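Local coordinates for protein aldose 1-epimerase (Escherichia coli, PDB 3NRE) that probably interconverts the alpha and beta anomers of aldose sugars, as a member of the galactose mutarotase superfamily, at residues C48-P53 with V117-H122; W92-H97 with L102-E107; Y151-P156 with I213-E218. All blocks are in the same frame, centred on the assembly; numbering follows the deposited sequence. Where two conformers were deposited one is given.

How the contacts relate
Contact 1 is the core contact: strand 48-51 with the turn after it faces strand 114-123 of another sheet through four buried side chains, with no hydrogen bond between them. Contacts 2 and 3 lie farther out, both centred about 18 Å from the chain centre, and both are partly buried. Contact 2 pairs neighbouring strands by backbone hydrogen bonds, whereas contact 3 again spans two sheets but adds a glutamine-to-carbonyl bond near the strand ends. The sheet holding 93-97, 101-109, 114-123 and 210-215 takes part in all three, and contacts 1 and 2 touch within it. Contacts 1 and 3 share a second sheet, where 48-51 and 142-153 are neighbours and Phe-49 packs on Tyr-151; contacts 2 and 3 do not touch.

Contact 1: residues C48-P53 with V117-H122; sequences CFPLVP and VSQAFH
Val-52 and Val-117 meet tip to tip, each giving both methyls: CG1 of Val-52 lies 4.1 Å from CG1 of Val-117, and CG2 of Val-52 is equally far from CG2 of Val-117. The match goes with like torsions, since both residues hold CG1 between the backbone N and the carbonyl carbon (chi1 60° and 52°) and turn CG2 to the far side from the N. Two residues along, Pro-50 and Gln-119 cross at about a right angle. The end amide of Gln-119 comes against the proline ring, Gln-119 OE1 3.8 Å from Pro-50 CB and NE2 3.9 Å from Pro-50 CG. This is van der Waals contact; the polar atoms are satisfied elsewhere, OE1 accepting from Trp-148 NE1 and NE2 donating to the carbonyl of Gly-21. These two bonds fix the amide's rotation and hold it buried beside the proline, at the end of an extended chain with CG anti to the backbone N (chi1 -163°). Farther out, Val-134 and Leu-132 of strand 127-136 pack on Val-52 and Val-117 respectively, and Trp-92 also covers Val-117. CA of Val-52 and CA of Val-117 are 7.9 Å apart, and side chains alone bridge segment 48-53 and strand 114-123. Such face-to-face packing of two antiparallel sheets is typical of the beta-sandwich of galactose mutarotase-like proteins.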
ATOM      1  N   CYS A  48      -4.720  -2.824  -6.278  1.00 17.79           N
ATOM      2  CA  CYS A  48      -3.811  -2.005  -5.454  1.00 18.68           C
ATOM      3  C   CYS A  48      -4.501  -0.706  -5.131  1.00 21.67           C
ATOM      4  O   CYS A  48      -5.140  -0.115  -6.003  1.00 20.59           O
ATOM      5  CB  CYS A  48      -2.506  -1.675  -6.212  1.00 19.61           C
ATOM      6  SG  CYS A  48      -1.290  -0.807  -5.280  1.00 21.41           S
ATOM      7  N   PHE A  49      -4.290  -0.183  -3.909  1.00 18.43           N
ATOM      8  CA  PHE A  49      -4.776   1.154  -3.602  1.00 18.37           C
ATOM      9  C   PHE A  49      -3.716   1.965  -2.894  1.00 17.98           C
ATOM     10  O   PHE A  49      -2.834   1.384  -2.246  1.00 18.82           O
ATOM     11  CB  PHE A  49      -6.119   1.126  -2.820  1.00 18.11           C
ATOM     12  CG  PHE A  49      -6.116   0.381  -1.509  1.00 15.73           C
ATOM     13  CD1 PHE A  49      -5.693   0.991  -0.346  1.00 17.38           C
ATOM     14  CD2 PHE A  49      -6.709  -0.908  -1.397  1.00 15.50           C
ATOM     15  CE1 PHE A  49      -5.795   0.405   0.865  1.00 16.45           C
ATOM     16  CE2 PHE A  49      -6.749  -1.540  -0.172  1.00 18.05           C
ATOM     17  CZ  PHE A  49      -6.296  -0.880   0.971  1.00 18.66           C
ATOM     18  N   PRO A  50      -3.785   3.292  -3.015  1.00 16.90           N
ATOM     19  CA  PRO A  50      -2.781   4.178  -2.443  1.00 19.07           C
ATOM     20  C   PRO A  50      -3.117   4.473  -1.011  1.00 18.03           C
ATOM     21  O   PRO A  50      -4.298   4.399  -0.595  1.00 17.83           O
ATOM     22  CB  PRO A  50      -2.916   5.449  -3.275  1.00 19.29           C
ATOM     23  CG  PRO A  50      -4.383   5.477  -3.649  1.00 18.78           C
ATOM     24  CD  PRO A  50      -4.729   4.019  -3.889  1.00 17.74           C
ATOM     25  N   LEU A  51      -2.068   4.745  -0.237  1.00 18.45           N
ATOM     26  CA  LEU A  51      -2.217   5.107   1.167  1.00 18.17           C
ATOM     27  C   LEU A  51      -1.737   6.557   1.341  1.00 20.34           C
ATOM     28  O   LEU A  51      -0.540   6.838   1.181  1.00 22.86           O
ATOM     29  CB  LEU A  51      -1.353   4.130   2.024  1.00 19.54           C
ATOM     30  CG  LEU A  51      -1.571   2.621   1.723  1.00 19.35           C
ATOM     31  CD1 LEU A  51      -0.591   1.745   2.518  1.00 18.94           C
ATOM     32  CD2 LEU A  51      -3.009   2.187   1.963  1.00 19.26           C
ATOM     33  N   VAL A  52      -2.673   7.465   1.606  1.00 19.27           N
ATOM     34  CA  VAL A  52      -2.367   8.897   1.793  1.00 19.99           C
ATOM     35  C   VAL A  52      -3.514   9.510   2.590  1.00 19.11           C
ATOM     36  O   VAL A  52      -4.687   9.264   2.292  1.00 22.23           O
ATOM     37  CB  VAL A  52      -2.200   9.583   0.404  1.00 22.37           C
ATOM     38  CG1 VAL A  52      -3.515   9.469  -0.477  1.00 21.47           C
ATOM     39  CG2 VAL A  52      -1.847  11.023   0.586  1.00 26.57           C
ATOM     40  N   PRO A  53      -3.221  10.303   3.645  1.00 20.60           N
ATOM     41  CA  PRO A  53      -1.939  10.915   3.991  1.00 23.02           C
ATOM     42  C   PRO A  53      -1.116  10.151   5.030  1.00 24.25           C
ATOM     43  O   PRO A  53      -0.145  10.683   5.574  1.00 26.06           O
ATOM     44  CB  PRO A  53      -2.387  12.262   4.557  1.00 23.85           C
ATOM     45  CG  PRO A  53      -3.645  11.922   5.295  1.00 22.95           C
ATOM     46  CD  PRO A  53      -4.331  10.956   4.339  1.00 21.19           C
ATOM     47  N   VAL A 117      -3.102  15.449  -3.557  1.00 26.15           N
ATOM     48  CA  VAL A 117      -2.167  14.383  -3.888  1.00 27.47           C
ATOM     49  C   VAL A 117      -2.270  14.072  -5.364  1.00 25.39           C
ATOM     50  O   VAL A 117      -3.372  14.079  -5.880  1.00 26.82           O
ATOM     51  CB  VAL A 117      -2.375  13.149  -3.007  1.00 24.35           C
ATOM     52  CG1 VAL A 117      -3.881  12.676  -2.997  1.00 22.33           C
ATOM     53  CG2 VAL A 117      -1.452  11.983  -3.405  1.00 25.16           C
ATOM     54  N   SER A 118      -1.125  13.785  -5.993  1.00 23.17           N
ATOM     55  CA  SER A 118      -1.049  13.264  -7.322  1.00 23.54           C
ATOM     56  C   SER A 118      -0.525  11.832  -7.283  1.00 27.33           C
ATOM     57  O   SER A 118       0.311  11.458  -6.466  1.00 27.51           O
ATOM     58  CB  SER A 118      -0.197  14.175  -8.236  1.00 30.35           C
ATOM     59  OG  SER A 118       1.147  14.135  -7.831  1.00 31.56           O
ATOM     60  N   GLN A 119      -1.050  11.000  -8.189  1.00 22.14           N
ATOM     61  CA  GLN A 119      -0.554   9.651  -8.373  1.00 24.10           C
ATOM     62  C   GLN A 119      -0.282   9.468  -9.864  1.00 24.34           C
ATOM     63  O   GLN A 119      -1.237   9.534 -10.648  1.00 24.64           O
ATOM     64  CB  GLN A 119      -1.565   8.613  -7.892  1.00 21.72           C
ATOM     65  CG  GLN A 119      -0.923   7.256  -7.692  1.00 22.25           C
ATOM     66  CD  GLN A 119      -1.859   6.206  -7.152  1.00 21.78           C
ATOM     67  OE1 GLN A 119      -1.410   5.122  -6.766  1.00 22.26           O
ATOM     68  NE2 GLN A 119      -3.155   6.483  -7.171  1.00 23.90           N
ATOM     69  N   ALA A 120       0.997   9.239 -10.210  1.00 25.13           N
ATOM     70  CA  ALA A 120       1.469   8.990 -11.571  1.00 26.74           C
ATOM     71  C   ALA A 120       1.842   7.529 -11.774  1.00 29.41           C
ATOM     72  O   ALA A 120       2.470   6.891 -10.935  1.00 28.37           O
ATOM     73  CB  ALA A 120       2.681   9.873 -11.895  1.00 29.15           C
ATOM     74  N   PHE A 121       1.454   7.006 -12.931  1.00 25.46           N
ATOM     75  CA  PHE A 121       1.720   5.625 -13.313  1.00 26.90           C
ATOM     76  C   PHE A 121       2.505   5.662 -14.621  1.00 27.90           C
ATOM     77  O   PHE A 121       2.140   6.412 -15.511  1.00 27.54           O
ATOM     78  CB  PHE A 121       0.381   4.905 -13.570  1.00 26.87           C
ATOM     79  CG  PHE A 121      -0.544   4.852 -12.373  1.00 22.21           C
ATOM     80  CD1 PHE A 121      -1.378   5.907 -12.076  1.00 20.53           C
ATOM     81  CD2 PHE A 121      -0.599   3.714 -11.577  1.00 24.33           C
ATOM     82  CE1 PHE A 121      -2.228   5.872 -10.971  1.00 22.26           C
ATOM     83  CE2 PHE A 121      -1.451   3.653 -10.490  1.00 22.74           C
ATOM     84  CZ  PHE A 121      -2.285   4.726 -10.214  1.00 19.22           C
ATOM     85  N   HIS A 122       3.508   4.800 -14.756  1.00 28.01           N
ATOM     86  CA  HIS A 122       4.277   4.673 -15.986  1.00 29.06           C
ATOM     87  C   HIS A 122       4.623   3.220 -16.288  1.00 30.82           C
ATOM     88  O   HIS A 122       4.984   2.469 -15.384  1.00 30.81           O
ATOM     89  CB  HIS A 122       5.519   5.526 -15.859  1.00 33.09           C
ATOM     90  CG  HIS A 122       6.310   5.645 -17.118  1.00 37.95           C
ATOM     91  ND1 HIS A 122       7.596   5.164 -17.232  1.00 50.84           N
ATOM     92  CD2 HIS A 122       5.999   6.183 -18.325  1.00 41.61           C
ATOM     93  CE1 HIS A 122       8.048   5.405 -18.454  1.00 46.16           C
ATOM     94  NE2 HIS A 122       7.099   6.027 -19.132  1.00 48.53           N
TER

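Contact 2: residues W92-H97 with L102-E107; sequences WQCVSH and LCLVYE
The Trp-92 indole lies against CB of Tyr-106 at one end of a beta hairpin formed by strands 93-97 and 101-109, at the outer edge of a large antiparallel sheet. Trp-92 has the most surface buried here. Tyr-106 CB sits over one face of the Trp-92 six-membered ring, 3.6 Å from its centroid and 18° off the normal, a CH-pi contact; the phenol ring beyond is slid aside and barely overlaps the indole. On the same side chain, Trp-92 CE3 reaches Leu-104 CB at 3.7 Å. Trp-92 NE1 is hydrogen-bonded to Gly-87 O, while Val-117 and Gln-119 of the next strand also pack on the ring.

Val-105, next in buried area, forms a hydrogen-bonded pair with Gln-93. Gln-93 N donates to Val-105 O and Val-105 N to Gln-93 O, each at 2.8 Å. Val-105 CG2, between its backbone N and carbonyl carbon, packs 3.9 Å from Val-95 CG1.

Leu-104 uses its other end on Cys-94, Leu-104 CD2 lying 3.8 Å from Cys-94 CB in a non-hydrogen-bonded pair. Tyr-5 and Val-16 pack on this leucine. Past Cys-94 the register shifts by one residue in a classic beta bulge: Val-95 and Ser-96 both face Cys-103. The Cys-103 carbonyl takes a bond from Val-95 N and a weak one from Ser-96 N, while Cys-103 N donates to Ser-96 O at 3.0 Å. Beside the bulge, Val-95 CG2 rests 3.6 Å from the sulfur SG of Cys-103.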
ATOM      1  N   TRP A  92     -10.941  10.503  -7.837  1.00 20.75           N
ATOM      2  CA  TRP A  92      -9.797  11.246  -8.362  1.00 20.34           C
ATOM      3  C   TRP A  92     -10.144  11.797  -9.734  1.00 22.85           C
ATOM      4  O   TRP A  92     -11.127  11.344 -10.373  1.00 23.93           O
ATOM      5  CB  TRP A  92      -8.586  10.332  -8.463  1.00 19.76           C
ATOM      6  CG  TRP A  92      -8.073   9.785  -7.137  1.00 18.46           C
ATOM      7  CD1 TRP A  92      -8.793   9.110  -6.172  1.00 19.18           C
ATOM      8  CD2 TRP A  92      -6.718   9.869  -6.641  1.00 19.89           C
ATOM      9  NE1 TRP A  92      -7.964   8.760  -5.134  1.00 18.68           N
ATOM     10  CE2 TRP A  92      -6.696   9.229  -5.380  1.00 20.22           C
ATOM     11  CE3 TRP A  92      -5.524  10.426  -7.130  1.00 19.44           C
ATOM     12  CZ2 TRP A  92      -5.535   9.117  -4.632  1.00 23.15           C
ATOM     13  CZ3 TRP A  92      -4.400  10.352  -6.380  1.00 22.22           C
ATOM     14  CH2 TRP A  92      -4.399   9.651  -5.139  1.00 21.77           C
ATOM     15  N   GLN A  93      -9.341  12.768 -10.195  1.00 24.25           N
ATOM     16  CA  GLN A  93      -9.504  13.367 -11.509  1.00 24.83           C
ATOM     17  C   GLN A  93      -8.278  13.076 -12.338  1.00 24.46           C
ATOM     18  O   GLN A  93      -7.151  13.209 -11.879  1.00 25.57           O
ATOM     19  CB  GLN A  93      -9.694  14.869 -11.361  1.00 29.89           C
ATOM     20  CG  GLN A  93     -11.106  15.284 -10.889  1.00 38.82           C
ATOM     21  CD  GLN A  93     -11.370  15.074  -9.393  1.00 54.01           C
ATOM     22  OE1 GLN A  93     -12.376  14.418  -9.023  1.00 57.33           O
ATOM     23  NE2 GLN A  93     -10.484  15.627  -8.511  1.00 43.33           N
ATOM     24  N   CYS A  94      -8.488  12.773 -13.610  1.00 24.34           N
ATOM     25  CA  CYS A  94      -7.374  12.538 -14.519  1.00 24.36           C
ATOM     26  C   CYS A  94      -6.862  13.882 -15.081  1.00 30.02           C
ATOM     27  O   CYS A  94      -7.660  14.653 -15.579  1.00 30.88           O
ATOM     28  CB  CYS A  94      -7.827  11.570 -15.647  1.00 26.90           C
ATOM     29  SG  CYS A  94      -6.599  11.310 -16.897  1.00 29.12           S
ATOM     30  N   VAL A  95      -5.554  14.115 -14.971  1.00 27.85           N
ATOM     31  CA  VAL A  95      -4.876  15.294 -15.579  1.00 29.63           C
ATOM     32  C   VAL A  95      -4.000  14.931 -16.794  1.00 30.16           C
ATOM     33  O   VAL A  95      -3.577  15.811 -17.571  1.00 31.10           O
ATOM     34  CB  VAL A  95      -4.083  16.105 -14.522  1.00 27.57           C
ATOM     35  CG1 VAL A  95      -5.068  16.726 -13.540  1.00 31.85           C
ATOM     36  CG2 VAL A  95      -3.077  15.227 -13.811  1.00 29.37           C
ATOM     37  N   SER A  96      -3.681  13.656 -16.993  1.00 29.31           N
ATOM     38  CA  SER A  96      -2.961  13.212 -18.187  0.60 28.55           C
ATOM     39  C   SER A  96      -3.152  11.737 -18.413  1.00 29.39           C
ATOM     40  O   SER A  96      -3.195  10.979 -17.453  1.00 26.40           O
ATOM     41  CB  SER A  96      -1.428  13.464 -18.119  0.60 30.86           C
ATOM     42  OG  SER A  96      -0.717  12.511 -17.291  0.60 29.08           O
ATOM     43  N   HIS A  97      -3.232  11.361 -19.689  1.00 25.85           N
ATOM     44  CA  HIS A  97      -3.337   9.956 -20.064  1.00 28.55           C
ATOM     45  C   HIS A  97      -2.765   9.808 -21.435  1.00 26.89           C
ATOM     46  O   HIS A  97      -3.239  10.411 -22.378  1.00 30.05           O
ATOM     47  CB  HIS A  97      -4.803   9.498 -20.018  1.00 25.59           C
ATOM     48  CG  HIS A  97      -5.017   8.042 -20.341  1.00 26.80           C
ATOM     49  ND1 HIS A  97      -6.256   7.557 -20.739  1.00 28.24           N
ATOM     50  CD2 HIS A  97      -4.187   6.965 -20.312  1.00 32.19           C
ATOM     51  CE1 HIS A  97      -6.180   6.256 -20.930  1.00 27.13           C
ATOM     52  NE2 HIS A  97      -4.942   5.858 -20.690  1.00 26.32           N
ATOM     53  N   LEU A 102      -0.178   7.776 -17.002  1.00 27.64           N
ATOM     54  CA  LEU A 102      -1.407   8.302 -16.450  1.00 26.08           C
ATOM     55  C   LEU A 102      -1.053   9.093 -15.190  1.00 26.28           C
ATOM     56  O   LEU A 102      -0.163   8.699 -14.433  1.00 28.91           O
ATOM     57  CB  LEU A 102      -2.351   7.129 -16.060  1.00 24.28           C
ATOM     58  CG  LEU A 102      -3.699   7.528 -15.450  1.00 24.99           C
ATOM     59  CD1 LEU A 102      -4.653   8.078 -16.502  1.00 26.88           C
ATOM     60  CD2 LEU A 102      -4.329   6.334 -14.757  1.00 23.43           C
ATOM     61  N   CYS A 103      -1.749  10.204 -14.985  1.00 22.04           N
ATOM     62  CA  CYS A 103      -1.687  10.972 -13.757  1.00 24.80           C
ATOM     63  C   CYS A 103      -3.095  11.367 -13.283  1.00 25.55           C
ATOM     64  O   CYS A 103      -3.920  11.885 -14.042  1.00 23.96           O
ATOM     65  CB  CYS A 103      -0.828  12.225 -13.958  1.00 25.49           C
ATOM     66  SG  CYS A 103      -0.573  13.089 -12.382  1.00 33.27           S
ATOM     67  N   LEU A 104      -3.377  11.036 -12.021  1.00 24.17           N
ATOM     68  CA  LEU A 104      -4.599  11.366 -11.344  1.00 22.96           C
ATOM     69  C   LEU A 104      -4.289  12.262 -10.129  1.00 22.56           C
ATOM     70  O   LEU A 104      -3.225  12.151  -9.513  1.00 27.00           O
ATOM     71  CB  LEU A 104      -5.246  10.111 -10.780  1.00 22.28           C
ATOM     72  CG  LEU A 104      -5.485   8.943 -11.721  1.00 23.39           C
ATOM     73  CD1 LEU A 104      -6.058   7.719 -10.970  1.00 26.97           C
ATOM     74  CD2 LEU A 104      -6.415   9.352 -12.860  1.00 23.95           C
ATOM     75  N   VAL A 105      -5.250  13.095  -9.772  1.00 23.93           N
ATOM     76  CA  VAL A 105      -5.138  13.971  -8.600  1.00 25.72           C
ATOM     77  C   VAL A 105      -6.392  13.866  -7.715  1.00 25.90           C
ATOM     78  O   VAL A 105      -7.506  13.610  -8.184  1.00 26.03           O
ATOM     79  CB  VAL A 105      -4.837  15.401  -8.994  1.00 30.40           C
ATOM     80  CG1 VAL A 105      -3.557  15.485  -9.835  1.00 29.97           C
ATOM     81  CG2 VAL A 105      -5.983  16.005  -9.767  1.00 35.11           C
ATOM     82  N   TYR A 106      -6.199  14.037  -6.416  1.00 25.18           N
ATOM     83  CA  TYR A 106      -7.282  14.064  -5.450  1.00 25.29           C
ATOM     84  C   TYR A 106      -6.998  15.200  -4.465  1.00 26.70           C
ATOM     85  O   TYR A 106      -5.855  15.357  -4.063  1.00 26.38           O
ATOM     86  CB  TYR A 106      -7.349  12.725  -4.711  1.00 22.83           C
ATOM     87  CG  TYR A 106      -8.338  12.671  -3.577  1.00 20.62           C
ATOM     88  CD1 TYR A 106      -9.703  12.814  -3.792  1.00 23.27           C
ATOM     89  CD2 TYR A 106      -7.924  12.525  -2.264  1.00 22.47           C
ATOM     90  CE1 TYR A 106     -10.641  12.786  -2.720  1.00 24.97           C
ATOM     91  CE2 TYR A 106      -8.840  12.497  -1.201  1.00 24.33           C
ATOM     92  CZ  TYR A 106     -10.196  12.640  -1.424  1.00 22.41           C
ATOM     93  OH  TYR A 106     -11.066  12.630  -0.379  1.00 24.98           O
ATOM     94  N   GLU A 107      -8.032  15.971  -4.146  1.00 25.80           N
ATOM     95  CA  GLU A 107      -7.988  17.054  -3.146  0.50 29.27           C
ATOM     96  C   GLU A 107      -8.918  16.711  -1.991  1.00 29.60           C
ATOM     97  O   GLU A 107     -10.079  16.325  -2.210  1.00 28.88           O
ATOM     98  CB  GLU A 107      -8.455  18.379  -3.756  0.50 32.50           C
ATOM     99  CG  GLU A 107      -7.675  18.859  -4.960  0.50 30.82           C
ATOM    100  CD  GLU A 107      -8.124  20.237  -5.432  0.50 39.46           C
ATOM    101  OE1 GLU A 107      -7.537  20.755  -6.390  0.50 41.09           O
ATOM    102  OE2 GLU A 107      -9.045  20.816  -4.820  0.50 47.97           O
TER

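Contact 3: residues Y151-P156 with I213-E218; sequences YFPLSP and IEQPQE
Gln-215 reaches across to Pro-153 from the end of strand 210-215. From CB the chain sets CG anti to the carbonyl carbon, then bends once at chi2 (-71°), which carries the end amide over to the 151-156 chain. At CD the amide divides. Gln-215 NE2 donates to Pro-153 O at 3.0 Å with a fairly straight N-H angle of 163°; the acceptor lies in the amide plane of Gln-215, but the donor stands 36° out of the plane of the proline carbonyl. Gln-215 NE2 also lies 4.0 Å from Pro-153 CD. Gln-215 OE1 accepts from Gln-217 NE2 at 3.1 Å and is hydrogen-bonded to Thr-158 OG1, so bonds at both ends hold the amide's rotation.

Deeper in, the contact joins two sheets of the mutarotase-like beta-sandwich: Ile-213 CG1 lies over one face of the Phe-152 ring, and Ile-213 CD1 is 4.0 Å from Phe-152 CZ. Phe-251, Ile-222 and Met-224 also pack on Phe-152. Nearer the surface, the Gln-217 amide lies against Ser-155, Gln-217 NE2 being 3.4 Å from Ser-155 CB, while Ser-155 OG is bonded to Gln-157 N.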
ATOM      1  N   TYR A 151      -2.348  -6.208  -3.995  1.00 17.56           N
ATOM      2  CA  TYR A 151      -2.807  -7.551  -3.839  1.00 19.09           C
ATOM      3  C   TYR A 151      -2.164  -8.425  -4.909  1.00 20.95           C
ATOM      4  O   TYR A 151      -2.377  -8.202  -6.115  1.00 21.75           O
ATOM      5  CB  TYR A 151      -4.311  -7.628  -4.041  1.00 18.38           C
ATOM      6  CG  TYR A 151      -5.158  -6.919  -2.984  1.00 16.63           C
ATOM      7  CD1 TYR A 151      -5.394  -5.540  -3.061  1.00 19.20           C
ATOM      8  CD2 TYR A 151      -5.754  -7.628  -1.960  1.00 20.25           C
ATOM      9  CE1 TYR A 151      -6.202  -4.900  -2.095  1.00 20.69           C
ATOM     10  CE2 TYR A 151      -6.573  -6.984  -1.031  1.00 21.48           C
ATOM     11  CZ  TYR A 151      -6.753  -5.649  -1.098  1.00 18.54           C
ATOM     12  OH  TYR A 151      -7.570  -5.009  -0.173  1.00 20.20           O
ATOM     13  N   PHE A 152      -1.384  -9.420  -4.486  1.00 20.31           N
ATOM     14  CA  PHE A 152      -0.715 -10.332  -5.418  1.00 20.14           C
ATOM     15  C   PHE A 152      -1.401 -11.694  -5.451  1.00 24.51           C
ATOM     16  O   PHE A 152      -1.906 -12.158  -4.445  1.00 23.01           O
ATOM     17  CB  PHE A 152       0.710 -10.575  -4.955  1.00 23.00           C
ATOM     18  CG  PHE A 152       1.572  -9.355  -4.983  1.00 19.09           C
ATOM     19  CD1 PHE A 152       2.192  -8.976  -6.163  1.00 25.96           C
ATOM     20  CD2 PHE A 152       1.719  -8.574  -3.872  1.00 23.99           C
ATOM     21  CE1 PHE A 152       2.965  -7.827  -6.228  1.00 25.17           C
ATOM     22  CE2 PHE A 152       2.532  -7.431  -3.916  1.00 22.96           C
ATOM     23  CZ  PHE A 152       3.171  -7.070  -5.092  1.00 23.30           C
ATOM     24  N   PRO A 153      -1.341 -12.403  -6.606  1.00 21.02           N
ATOM     25  CA  PRO A 153      -1.868 -13.743  -6.696  1.00 25.11           C
ATOM     26  C   PRO A 153      -1.106 -14.628  -5.720  1.00 23.98           C
ATOM     27  O   PRO A 153       0.080 -14.432  -5.514  1.00 24.25           O
ATOM     28  CB  PRO A 153      -1.565 -14.170  -8.129  1.00 26.04           C
ATOM     29  CG  PRO A 153      -1.104 -12.891  -8.816  1.00 25.15           C
ATOM     30  CD  PRO A 153      -0.733 -11.915  -7.850  1.00 26.26           C
ATOM     31  N   LEU A 154      -1.784 -15.600  -5.165  1.00 25.14           N
ATOM     32  CA  LEU A 154      -1.104 -16.571  -4.292  1.00 26.20           C
ATOM     33  C   LEU A 154      -1.299 -17.976  -4.762  1.00 29.29           C
ATOM     34  O   LEU A 154      -2.426 -18.403  -4.988  1.00 31.28           O
ATOM     35  CB  LEU A 154      -1.659 -16.453  -2.861  1.00 25.49           C
ATOM     36  CG  LEU A 154      -1.049 -17.295  -1.750  1.00 26.53           C
ATOM     37  CD1 LEU A 154       0.458 -17.048  -1.625  1.00 27.78           C
ATOM     38  CD2 LEU A 154      -1.708 -17.034  -0.372  1.00 23.76           C
ATOM     39  N   SER A 155      -0.181 -18.699  -4.868  1.00 29.54           N
ATOM     40  CA  SER A 155      -0.143 -20.098  -5.218  1.00 30.82           C
ATOM     41  C   SER A 155       0.557 -20.850  -4.089  1.00 29.81           C
ATOM     42  O   SER A 155       1.367 -20.237  -3.376  1.00 28.92           O
ATOM     43  CB  SER A 155       0.640 -20.246  -6.535  1.00 29.02           C
ATOM     44  OG  SER A 155       1.210 -21.518  -6.664  1.00 41.57           O
ATOM     45  N   PRO A 156       0.295 -22.183  -3.955  1.00 30.56           N
ATOM     46  CA  PRO A 156       1.047 -22.995  -2.996  1.00 33.02           C
ATOM     47  C   PRO A 156       2.532 -22.855  -3.248  1.00 34.39           C
ATOM     48  O   PRO A 156       3.314 -23.041  -2.327  1.00 38.53           O
ATOM     49  CB  PRO A 156       0.595 -24.429  -3.290  1.00 37.61           C
ATOM     50  CG  PRO A 156      -0.729 -24.305  -3.888  1.00 37.16           C
ATOM     51  CD  PRO A 156      -0.774 -22.959  -4.610  1.00 33.28           C
ATOM     52  N   ILE A 213       8.899 -11.089  -5.198  1.00 29.35           N
ATOM     53  CA  ILE A 213       7.754 -11.959  -5.136  1.00 31.59           C
ATOM     54  C   ILE A 213       7.961 -13.022  -6.226  1.00 30.19           C
ATOM     55  O   ILE A 213       7.866 -12.686  -7.401  1.00 30.33           O
ATOM     56  CB  ILE A 213       6.429 -11.186  -5.384  1.00 27.52           C
ATOM     57  CG1 ILE A 213       6.136 -10.170  -4.264  1.00 32.66           C
ATOM     58  CG2 ILE A 213       5.244 -12.116  -5.488  1.00 29.12           C
ATOM     59  CD1 ILE A 213       6.766  -8.796  -4.491  1.00 34.92           C
ATOM     60  N   GLU A 214       8.190 -14.286  -5.845  1.00 29.04           N
ATOM     61  CA  GLU A 214       8.418 -15.339  -6.809  1.00 28.33           C
ATOM     62  C   GLU A 214       7.173 -16.127  -7.107  1.00 28.92           C
ATOM     63  O   GLU A 214       6.512 -16.596  -6.166  1.00 29.25           O
ATOM     64  CB  GLU A 214       9.477 -16.327  -6.311  1.00 34.05           C
ATOM     65  CG  GLU A 214      10.809 -15.671  -6.065  1.00 42.29           C
ATOM     66  CD  GLU A 214      11.840 -16.579  -5.392  1.00 52.05           C
ATOM     67  OE1 GLU A 214      11.575 -17.781  -5.153  1.00 52.82           O
ATOM     68  OE2 GLU A 214      12.920 -16.051  -5.074  1.00 49.66           O
ATOM     69  N   GLN A 215       6.913 -16.332  -8.404  1.00 28.13           N
ATOM     70  CA  GLN A 215       5.726 -17.023  -8.887  1.00 30.00           C
ATOM     71  C   GLN A 215       6.218 -18.185  -9.756  1.00 34.20           C
ATOM     72  O   GLN A 215       6.037 -18.216 -10.976  1.00 31.76           O
ATOM     73  CB  GLN A 215       4.820 -16.026  -9.621  1.00 30.15           C
ATOM     74  CG  GLN A 215       4.342 -14.840  -8.743  1.00 26.69           C
ATOM     75  CD  GLN A 215       3.320 -15.251  -7.698  1.00 25.08           C
ATOM     76  OE1 GLN A 215       3.190 -16.456  -7.387  1.00 27.85           O
ATOM     77  NE2 GLN A 215       2.485 -14.282  -7.246  1.00 24.67           N
ATOM     78  N   PRO A 216       6.888 -19.141  -9.116  1.00 35.91           N
ATOM     79  CA  PRO A 216       7.595 -20.164  -9.917  1.00 38.92           C
ATOM     80  C   PRO A 216       6.693 -21.025 -10.817  1.00 38.25           C
ATOM     81  O   PRO A 216       7.158 -21.516 -11.860  1.00 41.19           O
ATOM     82  CB  PRO A 216       8.295 -21.001  -8.865  1.00 41.15           C
ATOM     83  CG  PRO A 216       7.673 -20.748  -7.617  1.00 42.22           C
ATOM     84  CD  PRO A 216       7.041 -19.380  -7.674  1.00 38.26           C
ATOM     85  N   GLN A 217       5.436 -21.200 -10.404  1.00 37.23           N
ATOM     86  CA  GLN A 217       4.461 -21.988 -11.173  1.00 38.41           C
ATOM     87  C   GLN A 217       4.164 -21.387 -12.539  1.00 39.42           C
ATOM     88  O   GLN A 217       3.718 -22.132 -13.444  1.00 38.90           O
ATOM     89  CB  GLN A 217       3.162 -22.206 -10.365  1.00 39.06           C
ATOM     90  CG  GLN A 217       2.276 -20.997 -10.175  1.00 34.38           C
ATOM     91  CD  GLN A 217       2.839 -19.909  -9.239  1.00 40.21           C
ATOM     92  OE1 GLN A 217       3.864 -20.079  -8.573  1.00 34.09           O
ATOM     93  NE2 GLN A 217       2.146 -18.796  -9.180  1.00 34.46           N
ATOM     94  N   GLU A 218       4.396 -20.068 -12.663  1.00 39.11           N
ATOM     95  CA  GLU A 218       4.212 -19.263 -13.881  0.50 40.56           C
ATOM     96  C   GLU A 218       5.569 -18.884 -14.493  1.00 44.66           C
ATOM     97  O   GLU A 218       5.627 -18.187 -15.525  1.00 48.43           O
ATOM     98  CB  GLU A 218       3.477 -17.939 -13.585  0.50 40.41           C
ATOM     99  CG  GLU A 218       2.061 -18.011 -12.997  0.50 37.14           C
ATOM    100  CD  GLU A 218       1.003 -18.365 -14.039  0.50 41.41           C
ATOM    101  OE1 GLU A 218       1.368 -18.767 -15.162  0.50 47.20           O
ATOM    102  OE2 GLU A 218      -0.196 -18.246 -13.727  0.50 51.63           O
TER